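Local atomic coordinates of Sec-alkylsulfatase (Pseudomonas sp., PDB entry 4AXH), a protein that hydrolyses secondary alkyl sulfates of R configuration with strict inversion, giving S-configured alcohols and sulfate, as a zinc-dependent homodimeric alkylsulfatase. Residues E119-L124 with P301-L306. Sequence-based numbering, arbitrary orientation. Where two conformers were deposited one is given.
Sequences EVMPKL and PQFKVL
F303 gives the largest surface to this contact, its ring directed at the hairpin turn of 119-124. L124 lies over one ring face with CD1, while its CB comes within 3.8 Å of F303 CE2. Around the rim, near the ring plane, sit M121 SD, P122 O and K123 CB; P122 O is 3.6 Å from F303 CE2, and K123 CB lies 4.0 Å from the same carbon before the rest of the lysine leads away.

A second cluster forms around V305. The M121 chain runs extended beyond CG (chi2 -163°), which carries its sulfur to 3.6 Å from V305 CG1, tip to tip; the same thioether passes beside the F303 carbonyl. L124 meets V305 likewise by its end, L124 CD2 lying 3.7 Å from V305 CG2. L124 CG, anti to the backbone N (chi1 -165°), lets the two methyls divide between the F303 ring and V305. No hydrogen bond crosses between the segments; the carbon and sulfur contacts, with the P122 carbonyl oxygen at the ring edge, make up the interface. V350, which touches both M121 and V305, and L300, which touches both L124 and V305, extend this cluster.

On the hairpin side, the shape is set by a type II turn from M121 to L124, closed by L124 N to M121 O at 2.9 Å, and by a classic beta bulge of V120 and M121 opposite L124. The contact thus joins hairpin ends from the two facing sheets of the metallo-beta-lactamase alpha-beta/beta-alpha sandwich, away from the zinc site.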
ATOM      1  N   GLU A 119      32.114 -14.862 -19.744  1.00 35.75           N
ATOM      2  CA  GLU A 119      32.265 -16.118 -18.997  1.00 36.18           C
ATOM      3  C   GLU A 119      32.297 -15.787 -17.502  1.00 39.94           C
ATOM      4  O   GLU A 119      32.957 -14.840 -17.109  1.00 40.57           O
ATOM      5  CB  GLU A 119      33.549 -16.849 -19.405  1.00 37.65           C
ATOM      6  CG  GLU A 119      33.667 -18.286 -18.921  1.00 46.45           C
ATOM      7  CD  GLU A 119      34.891 -19.020 -19.443  1.00 71.53           C
ATOM      8  OE1 GLU A 119      36.009 -18.454 -19.391  1.00 51.49           O
ATOM      9  OE2 GLU A 119      34.732 -20.178 -19.891  1.00 84.77           O
ATOM     10  N   VAL A 120      31.555 -16.528 -16.690  1.00 35.57           N
ATOM     11  CA  VAL A 120      31.546 -16.373 -15.242  1.00 35.20           C
ATOM     12  C   VAL A 120      32.484 -17.454 -14.710  1.00 42.13           C
ATOM     13  O   VAL A 120      33.360 -17.196 -13.892  1.00 43.68           O
ATOM     14  CB  VAL A 120      30.127 -16.490 -14.630  1.00 38.76           C
ATOM     15  CG1 VAL A 120      30.164 -16.418 -13.094  1.00 38.45           C
ATOM     16  CG2 VAL A 120      29.181 -15.436 -15.206  1.00 38.03           C
ATOM     17  N   MET A 121      32.309 -18.654 -15.224  1.00 40.47           N
ATOM     18  CA  MET A 121      33.054 -19.882 -14.940  1.00 40.51           C
ATOM     19  C   MET A 121      32.966 -20.745 -16.218  1.00 46.99           C
ATOM     20  O   MET A 121      32.031 -20.540 -16.994  1.00 46.95           O
ATOM     21  CB  MET A 121      32.358 -20.647 -13.803  1.00 42.18           C
ATOM     22  CG  MET A 121      32.508 -19.991 -12.504  1.00 45.64           C
ATOM     23  SD  MET A 121      32.126 -21.098 -11.195  1.00 50.28           S
ATOM     24  CE  MET A 121      32.725 -20.107  -9.840  1.00 47.06           C
ATOM     25  N   PRO A 122      33.861 -21.733 -16.465  1.00 43.62           N
ATOM     26  CA  PRO A 122      33.681 -22.578 -17.666  1.00 41.81           C
ATOM     27  C   PRO A 122      32.320 -23.270 -17.580  1.00 41.95           C
ATOM     28  O   PRO A 122      31.920 -23.628 -16.457  1.00 39.04           O
ATOM     29  CB  PRO A 122      34.853 -23.560 -17.593  1.00 43.21           C
ATOM     30  CG  PRO A 122      35.850 -22.905 -16.659  1.00 47.54           C
ATOM     31  CD  PRO A 122      35.030 -22.173 -15.667  1.00 43.68           C
ATOM     32  N   LYS A 123      31.563 -23.351 -18.748  1.00 37.78           N
ATOM     33  CA  LYS A 123      30.197 -23.909 -18.871  1.00 36.47           C
ATOM     34  C   LYS A 123      29.118 -22.919 -18.327  1.00 39.25           C
ATOM     35  O   LYS A 123      27.947 -23.295 -18.236  1.00 39.16           O
ATOM     36  CB  LYS A 123      30.043 -25.272 -18.137  1.00 38.77           C
ATOM     37  CG  LYS A 123      30.719 -26.483 -18.763  1.00 55.39           C
ATOM     38  CD  LYS A 123      30.408 -27.750 -17.916  1.00 72.75           C
ATOM     39  CE  LYS A 123      30.704 -29.049 -18.644  1.00 92.92           C
ATOM     40  NZ  LYS A 123      29.982 -30.218 -18.070  1.00 94.39           N
ATOM     41  N   LEU A 124      29.507 -21.678 -17.956  1.00 34.62           N
ATOM     42  CA  LEU A 124      28.612 -20.674 -17.364  1.00 34.90           C
ATOM     43  C   LEU A 124      28.887 -19.273 -17.903  1.00 40.66           C
ATOM     44  O   LEU A 124      29.914 -18.662 -17.588  1.00 40.41           O
ATOM     45  CB  LEU A 124      28.720 -20.708 -15.840  1.00 34.85           C
ATOM     46  CG  LEU A 124      27.636 -19.997 -15.064  1.00 40.13           C
ATOM     47  CD1 LEU A 124      26.341 -20.783 -15.118  1.00 43.04           C
ATOM     48  CD2 LEU A 124      28.049 -19.778 -13.610  1.00 36.74           C
ATOM     49  N   PRO A 301      24.738 -25.486  -6.998  1.00 41.15           N
ATOM     50  CA  PRO A 301      25.676 -26.214  -6.118  1.00 42.33           C
ATOM     51  C   PRO A 301      26.956 -26.699  -6.791  1.00 46.53           C
ATOM     52  O   PRO A 301      28.017 -26.584  -6.183  1.00 48.20           O
ATOM     53  CB  PRO A 301      24.826 -27.319  -5.474  1.00 43.96           C
ATOM     54  CG  PRO A 301      23.572 -27.362  -6.245  1.00 47.15           C
ATOM     55  CD  PRO A 301      23.384 -26.072  -6.948  1.00 42.30           C
ATOM     56  N   GLN A 302      26.876 -27.113  -8.063  1.00 42.25           N
ATOM     57  CA  GLN A 302      28.023 -27.592  -8.842  1.00 42.20           C
ATOM     58  C   GLN A 302      29.032 -26.506  -9.131  1.00 48.74           C
ATOM     59  O   GLN A 302      30.231 -26.791  -9.221  1.00 51.65           O
ATOM     60  CB  GLN A 302      27.576 -28.192 -10.182  1.00 42.90           C
ATOM     61  CG  GLN A 302      26.718 -29.447 -10.086  1.00 44.48           C
ATOM     62  CD  GLN A 302      25.922 -29.667 -11.355  1.00 63.57           C
ATOM     63  OE1 GLN A 302      25.814 -28.809 -12.246  1.00 55.01           O
ATOM     64  NE2 GLN A 302      25.326 -30.827 -11.457  1.00 61.94           N
ATOM     65  N   PHE A 303      28.549 -25.266  -9.317  1.00 43.38           N
ATOM     66  CA  PHE A 303      29.365 -24.120  -9.701  1.00 41.62           C
ATOM     67  C   PHE A 303      29.764 -23.221  -8.530  1.00 46.56           C
ATOM     68  O   PHE A 303      30.675 -22.399  -8.693  1.00 46.34           O
ATOM     69  CB  PHE A 303      28.600 -23.290 -10.738  1.00 42.27           C
ATOM     70  CG  PHE A 303      28.404 -23.947 -12.080  1.00 42.52           C
ATOM     71  CD1 PHE A 303      27.344 -24.819 -12.296  1.00 44.08           C
ATOM     72  CD2 PHE A 303      29.231 -23.635 -13.149  1.00 44.57           C
ATOM     73  CE1 PHE A 303      27.168 -25.427 -13.531  1.00 46.50           C
ATOM     74  CE2 PHE A 303      29.041 -24.230 -14.395  1.00 45.91           C
ATOM     75  CZ  PHE A 303      28.016 -25.130 -14.573  1.00 45.19           C
ATOM     76  N   LYS A 304      29.096 -23.376  -7.360  1.00 42.98           N
ATOM     77  CA  LYS A 304      29.339 -22.539  -6.174  0.50 43.28           C
ATOM     78  C   LYS A 304      29.047 -21.049  -6.508  1.00 48.92           C
ATOM     79  O   LYS A 304      29.773 -20.141  -6.056  1.00 49.31           O
ATOM     80  CB  LYS A 304      30.765 -22.734  -5.589  0.50 44.36           C
ATOM     81  CG  LYS A 304      30.893 -23.861  -4.576  0.50 42.84           C
ATOM     82  CD  LYS A 304      32.194 -23.735  -3.784  0.50 42.15           C
ATOM     83  CE  LYS A 304      31.945 -23.663  -2.296  0.50 41.04           C
ATOM     84  NZ  LYS A 304      32.855 -22.689  -1.622  0.50 49.83           N
ATOM     85  N   VAL A 305      27.996 -20.814  -7.357  1.00 44.20           N
ATOM     86  CA  VAL A 305      27.529 -19.499  -7.812  1.00 42.79           C
ATOM     87  C   VAL A 305      26.092 -19.305  -7.353  1.00 44.90           C
ATOM     88  O   VAL A 305      25.317 -20.276  -7.333  1.00 46.20           O
ATOM     89  CB  VAL A 305      27.728 -19.157  -9.328  1.00 46.77           C
ATOM     90  CG1 VAL A 305      29.032 -19.687  -9.898  1.00 46.16           C
ATOM     91  CG2 VAL A 305      26.572 -19.608 -10.177  1.00 47.52           C
ATOM     92  N   LEU A 306      25.737 -18.069  -6.957  1.00 36.91           N
ATOM     93  CA  LEU A 306      24.378 -17.746  -6.527  1.00 34.33           C
ATOM     94  C   LEU A 306      23.765 -16.703  -7.445  1.00 38.69           C
ATOM     95  O   LEU A 306      24.400 -15.687  -7.749  1.00 38.78           O
ATOM     96  CB  LEU A 306      24.313 -17.326  -5.046  1.00 33.17           C
ATOM     97  CG  LEU A 306      22.964 -16.831  -4.493  1.00 35.33           C
ATOM     98  CD1 LEU A 306      21.978 -17.963  -4.332  1.00 36.11           C
ATOM     99  CD2 LEU A 306      23.138 -16.116  -3.208  1.00 31.94           C
TER